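Local coordinates for protein putative surface-anchored fimbrial subunit (Corynebacterium diphtheriae, PDB 3HR6) that probably forms the repeating shaft of the bacterial surface pilus, as the major pilin built of tandem Ig-like modules held by isopeptide and disulfide bonds, at residues A[9-14]-A[82-87]; A[35-40]-A[101-106]; A[117-122]-A[135-140]. All coordinates share one frame; numbering follows the deposited sequence.

Overall arrangement
All three contacts belong to the N-terminal pilin module, away from the calcium site made by D153, D155, Q158, G160 and E165. Contact 1 and contact 2 are close neighbours, with centres about 8 Å apart; D35 OD1 of contact 2 probably accepts a hydrogen bond from G87 N of contact 1 (2.6 Å). Contact 3 has its centre about 12 Å from that of contact 1 and about 14 Å from that of contact 2. It shares neighbouring strands with both: 131-143 lies beside 5-13, and 117-124 beside 97-103, where V101 N and F117 O are 2.9 Å apart. Together they sample one mixed sheet, in which F39 and V101 both pack on V9 of strand 5-13.

Contact 1 (A[9-14]-A[82-87]); sequences VHALMG and KKTEGG
H10 presents the edge of its imidazole to the backbone of G87: ND1 donates to G87 O over 3.2 Å, with an N-H...O angle of 148°. The bond is somewhat oblique on both sides, for the oxygen lies slightly out of the ring plane and ND1 sits well above the carbonyl plane instead of on a lone pair. The same oxygen also receives a C-H contact from H10 CA at 3.5 Å. Histidine suits this place because its second nitrogen, NE2, can bond to H136 ND1 while Y138 stacks on the ring. In this Ig-like pilin module, residues 84-87 form the turn from strand 76-83 to strand 89-94, and the contact lays that turn against strand 5-13. G87 takes a positive phi (84°), a backbone shape that glycine adopts readily. At the other end of the turn T84 divides its two branches. With chi1 at 53°, OG1 is directed to V34 O and M37 N, whereas the methyl CG2 lies beside the backbone N and faces strand 5-13. CG2 comes 3.7 Å from V9 O and 4.1 Å from A11 CB, the small alanine methyl pointing at it across the contact.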
ATOM      1  N   VAL A   9      13.361  14.705 -24.404  1.00  8.39           N
ATOM      2  CA  VAL A   9      12.095  14.802 -23.688  1.00  7.57           C
ATOM      3  C   VAL A   9      12.363  15.230 -22.248  1.00  8.52           C
ATOM      4  O   VAL A   9      13.003  14.516 -21.491  1.00  8.22           O
ATOM      5  CB  VAL A   9      11.315  13.460 -23.667  1.00  8.28           C
ATOM      6  CG1 VAL A   9       9.974  13.655 -23.002  1.00  7.16           C
ATOM      7  CG2 VAL A   9      11.137  12.893 -25.070  1.00  7.97           C
ATOM      8  N   HIS A  10      11.776  16.365 -21.872  1.00  9.37           N
ATOM      9  CA  HIS A  10      11.796  16.854 -20.500  1.00 10.75           C
ATOM     10  C   HIS A  10      10.416  16.694 -19.864  1.00 10.63           C
ATOM     11  O   HIS A  10       9.448  17.322 -20.284  1.00 11.38           O
ATOM     12  CB  HIS A  10      12.199  18.328 -20.497  1.00 10.54           C
ATOM     13  CG  HIS A  10      13.475  18.621 -21.214  1.00 11.61           C
ATOM     14  ND1 HIS A  10      14.714  18.374 -20.658  1.00 12.22           N
ATOM     15  CD2 HIS A  10      13.711  19.111 -22.452  1.00 10.68           C
ATOM     16  CE1 HIS A  10      15.653  18.735 -21.513  1.00 12.05           C
ATOM     17  NE2 HIS A  10      15.073  19.181 -22.610  1.00 12.07           N
ATOM     18  N   ALA A  11      10.328  15.901 -18.809  1.00 10.48           N
ATOM     19  CA  ALA A  11       9.077  15.583 -18.193  1.00 11.26           C
ATOM     20  C   ALA A  11       8.799  16.599 -17.117  1.00 11.58           C
ATOM     21  O   ALA A  11       9.457  16.606 -16.092  1.00 13.73           O
ATOM     22  CB  ALA A  11       9.152  14.180 -17.594  1.00 11.29           C
ATOM     23  N   LEU A  12       7.843  17.486 -17.369  1.00 11.99           N
ATOM     24  CA  LEU A  12       7.515  18.561 -16.436  1.00 12.30           C
ATOM     25  C   LEU A  12       6.345  18.195 -15.547  1.00 12.40           C
ATOM     26  O   LEU A  12       5.320  17.679 -16.032  1.00 11.88           O
ATOM     27  CB  LEU A  12       7.148  19.805 -17.243  1.00 11.59           C
ATOM     28  CG  LEU A  12       8.337  20.674 -17.615  1.00 16.62           C
ATOM     29  CD1 LEU A  12       9.582  19.919 -18.052  1.00 17.77           C
ATOM     30  CD2 LEU A  12       7.906  21.787 -18.575  1.00 10.82           C
ATOM     31  N   MET A  13       6.469  18.465 -14.254  1.00 11.58           N
ATOM     32  CA  MET A  13       5.359  18.296 -13.321  0.50 11.89           C
ATOM     33  C   MET A  13       4.574  19.599 -13.209  1.00 12.43           C
ATOM     34  O   MET A  13       5.111  20.614 -12.739  1.00 13.26           O
ATOM     35  CB  MET A  13       5.894  17.889 -11.941  0.50 12.49           C
ATOM     36  CG  MET A  13       4.828  17.869 -10.870  0.50 12.68           C
ATOM     37  SD  MET A  13       5.372  17.165  -9.323  0.50 14.90           S
ATOM     38  CE  MET A  13       6.725  18.289  -8.902  0.50 14.06           C
ATOM     39  N   GLY A  14       3.303  19.587 -13.601  1.00 12.52           N
ATOM     40  CA  GLY A  14       2.465  20.786 -13.475  1.00 13.96           C
ATOM     41  C   GLY A  14       1.313  20.750 -14.445  1.00 14.77           C
ATOM     42  O   GLY A  14       1.152  19.768 -15.180  1.00 14.01           O
ATOM     43  N   LYS A  82      12.960   4.931 -22.747  1.00 16.24           N
ATOM     44  CA  LYS A  82      13.849   5.238 -21.631  1.00 16.49           C
ATOM     45  C   LYS A  82      13.238   6.173 -20.606  1.00 15.47           C
ATOM     46  O   LYS A  82      12.207   6.800 -20.829  1.00 14.90           O
ATOM     47  CB  LYS A  82      15.176   5.815 -22.107  1.00 17.25           C
ATOM     48  CG  LYS A  82      15.072   7.077 -22.864  1.00 19.65           C
ATOM     49  CD  LYS A  82      16.450   7.528 -23.432  1.00 22.32           C
ATOM     50  CE  LYS A  82      16.921   6.664 -24.583  1.00 23.94           C
ATOM     51  NZ  LYS A  82      18.254   7.071 -25.123  1.00 24.38           N
ATOM     52  N   LYS A  83      13.940   6.282 -19.491  1.00 15.50           N
ATOM     53  CA  LYS A  83      13.518   7.113 -18.384  1.00 15.59           C
ATOM     54  C   LYS A  83      14.326   8.414 -18.359  1.00 14.26           C
ATOM     55  O   LYS A  83      15.486   8.473 -18.774  1.00 14.66           O
ATOM     56  CB  LYS A  83      13.700   6.354 -17.073  1.00 16.02           C
ATOM     57  CG  LYS A  83      12.634   5.321 -16.841  1.00 17.65           C
ATOM     58  CD  LYS A  83      12.943   4.503 -15.592  1.00 21.49           C
ATOM     59  CE  LYS A  83      11.860   3.516 -15.297  1.00 22.69           C
ATOM     60  NZ  LYS A  83      11.899   2.438 -16.316  1.00 26.43           N
ATOM     61  N   THR A  84      13.692   9.478 -17.906  1.00 13.99           N
ATOM     62  CA  THR A  84      14.412  10.738 -17.778  1.00 13.82           C
ATOM     63  C   THR A  84      15.478  10.605 -16.661  1.00 14.21           C
ATOM     64  O   THR A  84      15.281   9.905 -15.637  1.00 13.24           O
ATOM     65  CB  THR A  84      13.442  11.872 -17.453  1.00 13.92           C
ATOM     66  OG1 THR A  84      12.648  11.515 -16.310  1.00 13.51           O
ATOM     67  CG2 THR A  84      12.513  12.139 -18.670  1.00 12.91           C
ATOM     68  N   GLU A  85      16.611  11.216 -16.903  1.00 16.02           N
ATOM     69  CA  GLU A  85      17.672  11.334 -15.911  1.00 18.23           C
ATOM     70  C   GLU A  85      18.282  12.700 -16.123  1.00 17.96           C
ATOM     71  O   GLU A  85      18.454  13.142 -17.267  1.00 18.16           O
ATOM     72  CB  GLU A  85      18.708  10.222 -16.087  1.00 19.08           C
ATOM     73  CG  GLU A  85      19.761  10.157 -14.967  1.00 23.77           C
ATOM     74  CD  GLU A  85      19.208   9.815 -13.562  1.00 29.95           C
ATOM     75  OE1 GLU A  85      18.016   9.422 -13.386  1.00 33.81           O
ATOM     76  OE2 GLU A  85      20.001   9.938 -12.608  1.00 33.63           O
ATOM     77  N   GLY A  86      18.563  13.402 -15.029  1.00 18.90           N
ATOM     78  CA  GLY A  86      19.007  14.800 -15.117  1.00 19.45           C
ATOM     79  C   GLY A  86      17.992  15.686 -15.828  1.00 19.15           C
ATOM     80  O   GLY A  86      18.374  16.655 -16.516  1.00 21.71           O
ATOM     81  N   GLY A  87      16.722  15.315 -15.690  1.00 19.14           N
ATOM     82  CA  GLY A  87      15.597  16.053 -16.226  1.00 18.91           C
ATOM     83  C   GLY A  87      15.275  15.763 -17.683  1.00 17.46           C
ATOM     84  O   GLY A  87      14.378  16.383 -18.234  1.00 18.75           O
TER

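Contact 2 (A[35-40]-A[101-106]); sequences DGMSFT and VVQELN
Q103 reaches across F39 with an almost extended side chain, CG anti to the backbone N (chi1 -168°). Its CB meets F39 CE1 at 3.5 Å. CG then lies over one face of the phenyl ring, offset toward the rim and 4.1 Å from the centroid, a CH-pi contact; CD continues on that side, past the rim near CZ, with the amide plane only 26° from that of the ring. At the tip the two polar atoms part. NE2 lies 3.4 Å from M37 SD and donates to a water that also accepts from S38 N and donates to E104 O, while OE1 takes its hydrogen bond from S114 N. Glutamine offers a greasy stem to the core and an amide to the polar end. On the opposite face of the sheet, T40 OG1 donates to the anti lone pair of E104 OE2 (2.5 Å), and S38 OG donates to N106 OD1 of the following loop (2.7 Å). T40 and V102 form a hydrogen-bonded antiparallel pair, each N bonding the other's O at 2.8 Å. Strand 38-44 is thereby held between 76-83 and 97-103, and its F39 ring packs on V9 and A11 of strand 5-13 and P139 of strand 131-143.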
ATOM      1  N   ASP A  35      12.766  13.254 -12.777  1.00 13.18           N
ATOM      2  CA  ASP A  35      13.499  12.076 -13.212  1.00 13.89           C
ATOM      3  C   ASP A  35      12.678  10.809 -13.054  1.00 14.21           C
ATOM      4  O   ASP A  35      11.685  10.789 -12.351  1.00 14.54           O
ATOM      5  CB  ASP A  35      14.840  11.997 -12.473  1.00 15.34           C
ATOM      6  CG  ASP A  35      15.818  13.027 -12.971  1.00 17.49           C
ATOM      7  OD1 ASP A  35      15.742  13.444 -14.150  1.00 19.79           O
ATOM      8  OD2 ASP A  35      16.692  13.419 -12.192  1.00 28.22           O
ATOM      9  N   GLY A  36      13.084   9.774 -13.794  1.00 13.51           N
ATOM     10  CA  GLY A  36      12.457   8.473 -13.717  1.00 12.91           C
ATOM     11  C   GLY A  36      11.159   8.375 -14.480  1.00 13.47           C
ATOM     12  O   GLY A  36      10.407   7.436 -14.287  1.00 13.34           O
ATOM     13  N   MET A  37      10.871   9.377 -15.324  1.00 12.48           N
ATOM     14  CA  MET A  37       9.647   9.354 -16.109  1.00 12.55           C
ATOM     15  C   MET A  37       9.952   8.600 -17.386  1.00 11.94           C
ATOM     16  O   MET A  37      10.952   8.871 -18.042  1.00 12.01           O
ATOM     17  CB  MET A  37       9.140  10.769 -16.371  1.00 12.54           C
ATOM     18  CG  MET A  37       8.758  11.507 -15.105  1.00 14.13           C
ATOM     19  SD  MET A  37       7.274  10.855 -14.347  1.00 14.92           S
ATOM     20  CE  MET A  37       7.901   9.894 -12.949  1.00 12.71           C
ATOM     21  N   SER A  38       9.071   7.662 -17.734  1.00 12.04           N
ATOM     22  CA  SER A  38       9.344   6.683 -18.772  1.00 12.40           C
ATOM     23  C   SER A  38       8.609   7.052 -20.045  1.00 12.15           C
ATOM     24  O   SER A  38       7.408   7.292 -20.030  1.00 12.53           O
ATOM     25  CB  SER A  38       8.902   5.296 -18.295  1.00 11.99           C
ATOM     26  OG  SER A  38       9.055   4.368 -19.356  1.00 11.72           O
ATOM     27  N   PHE A  39       9.351   7.105 -21.148  1.00 12.02           N
ATOM     28  CA  PHE A  39       8.824   7.455 -22.425  1.00 11.55           C
ATOM     29  C   PHE A  39       9.238   6.460 -23.465  1.00 11.33           C
ATOM     30  O   PHE A  39      10.371   6.002 -23.468  1.00 11.44           O
ATOM     31  CB  PHE A  39       9.345   8.819 -22.850  1.00 11.56           C
ATOM     32  CG  PHE A  39       8.824   9.935 -22.017  1.00  9.97           C
ATOM     33  CD1 PHE A  39       7.661  10.617 -22.376  1.00  8.76           C
ATOM     34  CD2 PHE A  39       9.507  10.327 -20.891  1.00  9.82           C
ATOM     35  CE1 PHE A  39       7.173  11.646 -21.587  1.00 10.33           C
ATOM     36  CE2 PHE A  39       9.043  11.340 -20.113  1.00 10.26           C
ATOM     37  CZ  PHE A  39       7.864  12.016 -20.461  1.00  8.91           C
ATOM     38  N   THR A  40       8.314   6.165 -24.366  1.00 11.18           N
ATOM     39  CA  THR A  40       8.637   5.438 -25.570  1.00 11.34           C
ATOM     40  C   THR A  40       8.549   6.396 -26.774  1.00 11.41           C
ATOM     41  O   THR A  40       7.577   7.158 -26.932  1.00 11.07           O
ATOM     42  CB  THR A  40       7.721   4.221 -25.733  1.00 11.35           C
ATOM     43  OG1 THR A  40       7.874   3.373 -24.591  1.00 12.43           O
ATOM     44  CG2 THR A  40       8.060   3.435 -26.992  1.00 11.55           C
ATOM     45  N   VAL A 101       5.805  10.610 -29.193  1.00 11.56           N
ATOM     46  CA  VAL A 101       6.368  10.400 -27.873  1.00 11.32           C
ATOM     47  C   VAL A 101       5.243   9.963 -26.943  1.00 10.51           C
ATOM     48  O   VAL A 101       4.243  10.676 -26.790  1.00 11.57           O
ATOM     49  CB  VAL A 101       7.046  11.700 -27.324  1.00 10.89           C
ATOM     50  CG1 VAL A 101       7.408  11.559 -25.847  1.00 12.11           C
ATOM     51  CG2 VAL A 101       8.273  12.065 -28.169  1.00 10.86           C
ATOM     52  N   VAL A 102       5.409   8.810 -26.320  1.00 10.28           N
ATOM     53  CA  VAL A 102       4.376   8.253 -25.442  1.00 11.01           C
ATOM     54  C   VAL A 102       4.934   8.115 -24.036  1.00 10.72           C
ATOM     55  O   VAL A 102       5.809   7.302 -23.793  1.00 12.11           O
ATOM     56  CB  VAL A 102       3.856   6.880 -25.935  1.00 11.03           C
ATOM     57  CG1 VAL A 102       2.820   6.297 -24.952  1.00 12.45           C
ATOM     58  CG2 VAL A 102       3.238   7.012 -27.318  1.00 10.72           C
ATOM     59  N   GLN A 103       4.436   8.893 -23.089  1.00 11.35           N
ATOM     60  CA  GLN A 103       4.773   8.618 -21.692  1.00 11.37           C
ATOM     61  C   GLN A 103       4.096   7.326 -21.247  1.00 12.39           C
ATOM     62  O   GLN A 103       2.930   7.092 -21.553  1.00 13.04           O
ATOM     63  CB  GLN A 103       4.362   9.725 -20.730  1.00 11.53           C
ATOM     64  CG  GLN A 103       5.002   9.501 -19.364  1.00 12.55           C
ATOM     65  CD  GLN A 103       4.852  10.656 -18.388  1.00 13.11           C
ATOM     66  OE1 GLN A 103       4.249  11.702 -18.690  1.00 14.53           O
ATOM     67  NE2 GLN A 103       5.424  10.479 -17.191  1.00 13.04           N
ATOM     68  N   GLU A 104       4.834   6.527 -20.493  1.00 12.37           N
ATOM     69  CA  GLU A 104       4.390   5.201 -20.085  1.00 12.23           C
ATOM     70  C   GLU A 104       4.042   5.203 -18.604  1.00 12.60           C
ATOM     71  O   GLU A 104       4.372   6.115 -17.862  1.00 12.35           O
ATOM     72  CB  GLU A 104       5.498   4.216 -20.324  1.00 11.18           C
ATOM     73  CG  GLU A 104       5.965   4.135 -21.786  1.00 13.54           C
ATOM     74  CD  GLU A 104       5.026   3.371 -22.706  1.00 17.09           C
ATOM     75  OE1 GLU A 104       3.843   3.173 -22.380  1.00 16.37           O
ATOM     76  OE2 GLU A 104       5.492   2.976 -23.790  1.00 17.95           O
ATOM     77  N   LEU A 105       3.420   4.114 -18.188  1.00 13.07           N
ATOM     78  CA  LEU A 105       2.941   3.936 -16.831  1.00 14.19           C
ATOM     79  C   LEU A 105       3.944   3.220 -15.925  1.00 14.56           C
ATOM     80  O   LEU A 105       3.624   2.906 -14.771  1.00 16.33           O
ATOM     81  CB  LEU A 105       1.608   3.176 -16.891  1.00 14.23           C
ATOM     82  CG  LEU A 105       0.416   3.962 -17.431  1.00 15.83           C
ATOM     83  CD1 LEU A 105      -0.773   2.981 -17.598  1.00 18.00           C
ATOM     84  CD2 LEU A 105       0.044   5.138 -16.538  1.00 16.14           C
ATOM     85  N   ASN A 106       5.154   2.952 -16.443  1.00 15.13           N
ATOM     86  CA  ASN A 106       6.232   2.251 -15.739  1.00 14.75           C
ATOM     87  C   ASN A 106       7.429   3.166 -15.305  1.00 14.01           C
ATOM     88  O   ASN A 106       8.603   2.726 -15.211  1.00 14.50           O
ATOM     89  CB  ASN A 106       6.728   1.085 -16.593  1.00 15.18           C
ATOM     90  CG  ASN A 106       7.508   1.538 -17.806  1.00 14.65           C
ATOM     91  OD1 ASN A 106       7.339   2.667 -18.253  1.00 13.94           O
ATOM     92  ND2 ASN A 106       8.409   0.682 -18.319  1.00 15.92           N
TER
HETATM   93  O   HOH W   1       6.240   7.669 -16.645  1.00 12.09           O

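Contact 3 (A[117-122]-A[135-140]); sequences FLVAAP and VHVYPK
F117 meets V137 and P139 in the aromatic part of this contact. The ring offers V137 its edge: CG2 of the valine lies in the ring plane, 3.7 Å from F117 CZ. P139 crosses the phenyl at about a right angle, its CB 3.5 Å from F117 CE2, while its CG and CD also lie close to the outer end of the ring. The CB of F117 already points at the other strand, and a chi1 of 66°, with CG between the backbone N and the carbonyl carbon, turns the ring toward V137 and P139. A flat, broad residue fits here, touching a branched side chain and a rigid proline ring together.

The aliphatic contacts run between valines. V119 and V137 reach toward each other tip to tip, with V119 CG2 3.7 Å from V137 CG1. V119 and V135 instead slide past one another in opposite directions, and their CG1 atoms approach to 3.8 Å. Beta-branched valines suit extended strands, and their methyls, one set from each strand, bridge a separation too wide for backbone hydrogen bonds. The two strands belong to one beta hairpin in the Ig-like N-terminal module, yet here they stand 8.5 Å apart, running nearly antiparallel at 167°, with no hydrogen bond between the segments. They meet through side chains, each bonding its backbone to another strand: F117, V119 and A121 bond to V101, Y99 and A97, while V135 bonds to S6 and A8 of strand 5-13.

A polar bond lies within segment 135-140, where K140 NZ folds back to donate to Y138 O at 2.7 Å, the long lysine chain spanning the intervening proline, which has no backbone N-H of its own.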
ATOM      1  N   PHE A 117       2.048  12.603 -28.061  1.00 12.26           N
ATOM      2  CA  PHE A 117       2.145  13.794 -28.866  1.00 11.81           C
ATOM      3  C   PHE A 117       3.181  13.642 -29.966  1.00 11.71           C
ATOM      4  O   PHE A 117       4.110  12.871 -29.860  1.00 11.57           O
ATOM      5  CB  PHE A 117       2.444  15.019 -27.986  1.00 11.57           C
ATOM      6  CG  PHE A 117       3.801  14.994 -27.317  1.00 10.61           C
ATOM      7  CD1 PHE A 117       4.886  15.643 -27.892  1.00 11.61           C
ATOM      8  CD2 PHE A 117       3.976  14.361 -26.101  1.00 11.33           C
ATOM      9  CE1 PHE A 117       6.128  15.623 -27.298  1.00 12.02           C
ATOM     10  CE2 PHE A 117       5.214  14.323 -25.500  1.00 11.56           C
ATOM     11  CZ  PHE A 117       6.283  14.991 -26.071  1.00 12.77           C
ATOM     12  N   LEU A 118       2.979  14.397 -31.033  1.00 11.71           N
ATOM     13  CA  LEU A 118       3.820  14.328 -32.221  1.00 12.50           C
ATOM     14  C   LEU A 118       4.983  15.315 -32.091  1.00 11.92           C
ATOM     15  O   LEU A 118       4.836  16.399 -31.503  1.00 12.57           O
ATOM     16  CB  LEU A 118       3.000  14.663 -33.464  1.00 11.85           C
ATOM     17  CG  LEU A 118       1.859  13.717 -33.864  1.00 14.08           C
ATOM     18  CD1 LEU A 118       0.936  14.378 -34.899  1.00 14.64           C
ATOM     19  CD2 LEU A 118       2.432  12.403 -34.356  1.00 14.14           C
ATOM     20  N   VAL A 119       6.136  14.908 -32.624  1.00 11.70           N
ATOM     21  CA  VAL A 119       7.337  15.754 -32.708  1.00 11.19           C
ATOM     22  C   VAL A 119       8.010  15.492 -34.046  1.00 10.85           C
ATOM     23  O   VAL A 119       8.403  14.370 -34.325  1.00 10.01           O
ATOM     24  CB  VAL A 119       8.389  15.421 -31.620  1.00 11.00           C
ATOM     25  CG1 VAL A 119       9.472  16.447 -31.611  1.00 12.69           C
ATOM     26  CG2 VAL A 119       7.745  15.336 -30.222  1.00 13.12           C
ATOM     27  N   ALA A 120       8.161  16.532 -34.835  1.00 10.10           N
ATOM     28  CA  ALA A 120       8.947  16.462 -36.059  1.00 10.70           C
ATOM     29  C   ALA A 120      10.439  16.617 -35.723  1.00 11.31           C
ATOM     30  O   ALA A 120      10.813  17.390 -34.838  1.00 11.22           O
ATOM     31  CB  ALA A 120       8.500  17.544 -37.048  1.00 10.28           C
ATOM     32  N   ALA A 121      11.298  15.897 -36.442  1.00 11.61           N
ATOM     33  CA  ALA A 121      12.733  16.115 -36.317  1.00 11.85           C
ATOM     34  C   ALA A 121      13.350  15.909 -37.682  1.00 12.25           C
ATOM     35  O   ALA A 121      13.063  14.915 -38.340  1.00 13.55           O
ATOM     36  CB  ALA A 121      13.350  15.188 -35.259  1.00 12.49           C
ATOM     37  N   PRO A 122      14.157  16.875 -38.149  1.00 11.09           N
ATOM     38  CA  PRO A 122      14.520  18.116 -37.487  1.00 10.79           C
ATOM     39  C   PRO A 122      13.376  19.133 -37.533  1.00 10.91           C
ATOM     40  O   PRO A 122      12.342  18.870 -38.137  1.00 11.75           O
ATOM     41  CB  PRO A 122      15.721  18.590 -38.311  1.00 10.74           C
ATOM     42  CG  PRO A 122      15.477  18.067 -39.651  1.00 10.19           C
ATOM     43  CD  PRO A 122      14.771  16.771 -39.487  1.00 11.56           C
ATOM     44  N   VAL A 135      16.109  18.615 -30.988  1.00 10.42           N
ATOM     45  CA  VAL A 135      14.808  19.117 -30.594  1.00 10.30           C
ATOM     46  C   VAL A 135      14.559  18.823 -29.114  1.00  9.92           C
ATOM     47  O   VAL A 135      15.054  17.817 -28.582  1.00  9.04           O
ATOM     48  CB  VAL A 135      13.718  18.516 -31.496  1.00 10.72           C
ATOM     49  CG1 VAL A 135      12.301  18.866 -30.998  1.00 12.85           C
ATOM     50  CG2 VAL A 135      13.947  19.017 -32.935  1.00  9.93           C
ATOM     51  N   HIS A 136      13.837  19.739 -28.465  1.00  9.25           N
ATOM     52  CA  HIS A 136      13.403  19.610 -27.056  1.00  9.36           C
ATOM     53  C   HIS A 136      11.889  19.745 -26.930  1.00  8.61           C
ATOM     54  O   HIS A 136      11.282  20.652 -27.542  1.00  8.29           O
ATOM     55  CB  HIS A 136      14.062  20.703 -26.223  1.00  9.40           C
ATOM     56  CG  HIS A 136      15.543  20.568 -26.142  1.00 11.53           C
ATOM     57  ND1 HIS A 136      16.168  19.872 -25.133  1.00 12.33           N
ATOM     58  CD2 HIS A 136      16.522  20.975 -26.981  1.00 12.45           C
ATOM     59  CE1 HIS A 136      17.476  19.897 -25.331  1.00 13.46           C
ATOM     60  NE2 HIS A 136      17.716  20.552 -26.448  1.00 12.88           N
ATOM     61  N   VAL A 137      11.297  18.853 -26.134  1.00  8.49           N
ATOM     62  CA  VAL A 137       9.861  18.846 -25.879  1.00  7.68           C
ATOM     63  C   VAL A 137       9.633  18.675 -24.392  1.00  8.28           C
ATOM     64  O   VAL A 137      10.487  18.159 -23.673  1.00  7.79           O
ATOM     65  CB  VAL A 137       9.123  17.761 -26.669  1.00  8.61           C
ATOM     66  CG1 VAL A 137       9.304  18.031 -28.157  1.00  7.41           C
ATOM     67  CG2 VAL A 137       9.650  16.391 -26.309  1.00  6.94           C
ATOM     68  N   TYR A 138       8.485  19.159 -23.950  1.00  8.76           N
ATOM     69  CA  TYR A 138       8.233  19.443 -22.544  1.00  9.60           C
ATOM     70  C   TYR A 138       6.814  18.990 -22.120  1.00 10.00           C
ATOM     71  O   TYR A 138       6.013  19.790 -21.635  1.00 11.88           O
ATOM     72  CB  TYR A 138       8.405  20.950 -22.300  1.00 10.15           C
ATOM     73  CG  TYR A 138       9.792  21.452 -22.596  1.00  9.71           C
ATOM     74  CD1 TYR A 138      10.780  21.467 -21.609  1.00 11.58           C
ATOM     75  CD2 TYR A 138      10.129  21.885 -23.863  1.00  9.97           C
ATOM     76  CE1 TYR A 138      12.067  21.913 -21.890  1.00 12.70           C
ATOM     77  CE2 TYR A 138      11.409  22.311 -24.162  1.00 11.95           C
ATOM     78  CZ  TYR A 138      12.372  22.319 -23.170  1.00 12.10           C
ATOM     79  OH  TYR A 138      13.638  22.736 -23.465  1.00 14.99           O
ATOM     80  N   PRO A 139       6.500  17.711 -22.297  1.00 10.63           N
ATOM     81  CA  PRO A 139       5.204  17.181 -21.861  1.00 10.38           C
ATOM     82  C   PRO A 139       4.997  17.341 -20.337  1.00 11.13           C
ATOM     83  O   PRO A 139       5.957  17.190 -19.576  1.00 12.54           O
ATOM     84  CB  PRO A 139       5.303  15.714 -22.257  1.00 11.04           C
ATOM     85  CG  PRO A 139       6.767  15.423 -22.146  1.00  9.89           C
ATOM     86  CD  PRO A 139       7.397  16.631 -22.756  1.00  9.82           C
ATOM     87  N   LYS A 140       3.777  17.697 -19.930  1.00 10.90           N
ATOM     88  CA  LYS A 140       3.410  17.866 -18.530  1.00 10.55           C
ATOM     89  C   LYS A 140       2.710  16.631 -18.002  1.00 11.45           C
ATOM     90  O   LYS A 140       1.899  16.018 -18.684  1.00 12.54           O
ATOM     91  CB  LYS A 140       2.452  19.057 -18.349  1.00 11.13           C
ATOM     92  CG  LYS A 140       3.111  20.407 -18.205  1.00 13.92           C
ATOM     93  CD  LYS A 140       4.057  20.812 -19.319  1.00 16.96           C
ATOM     94  CE  LYS A 140       3.467  21.671 -20.446  1.00 20.57           C
ATOM     95  NZ  LYS A 140       4.562  22.084 -21.420  1.00 18.88           N
TER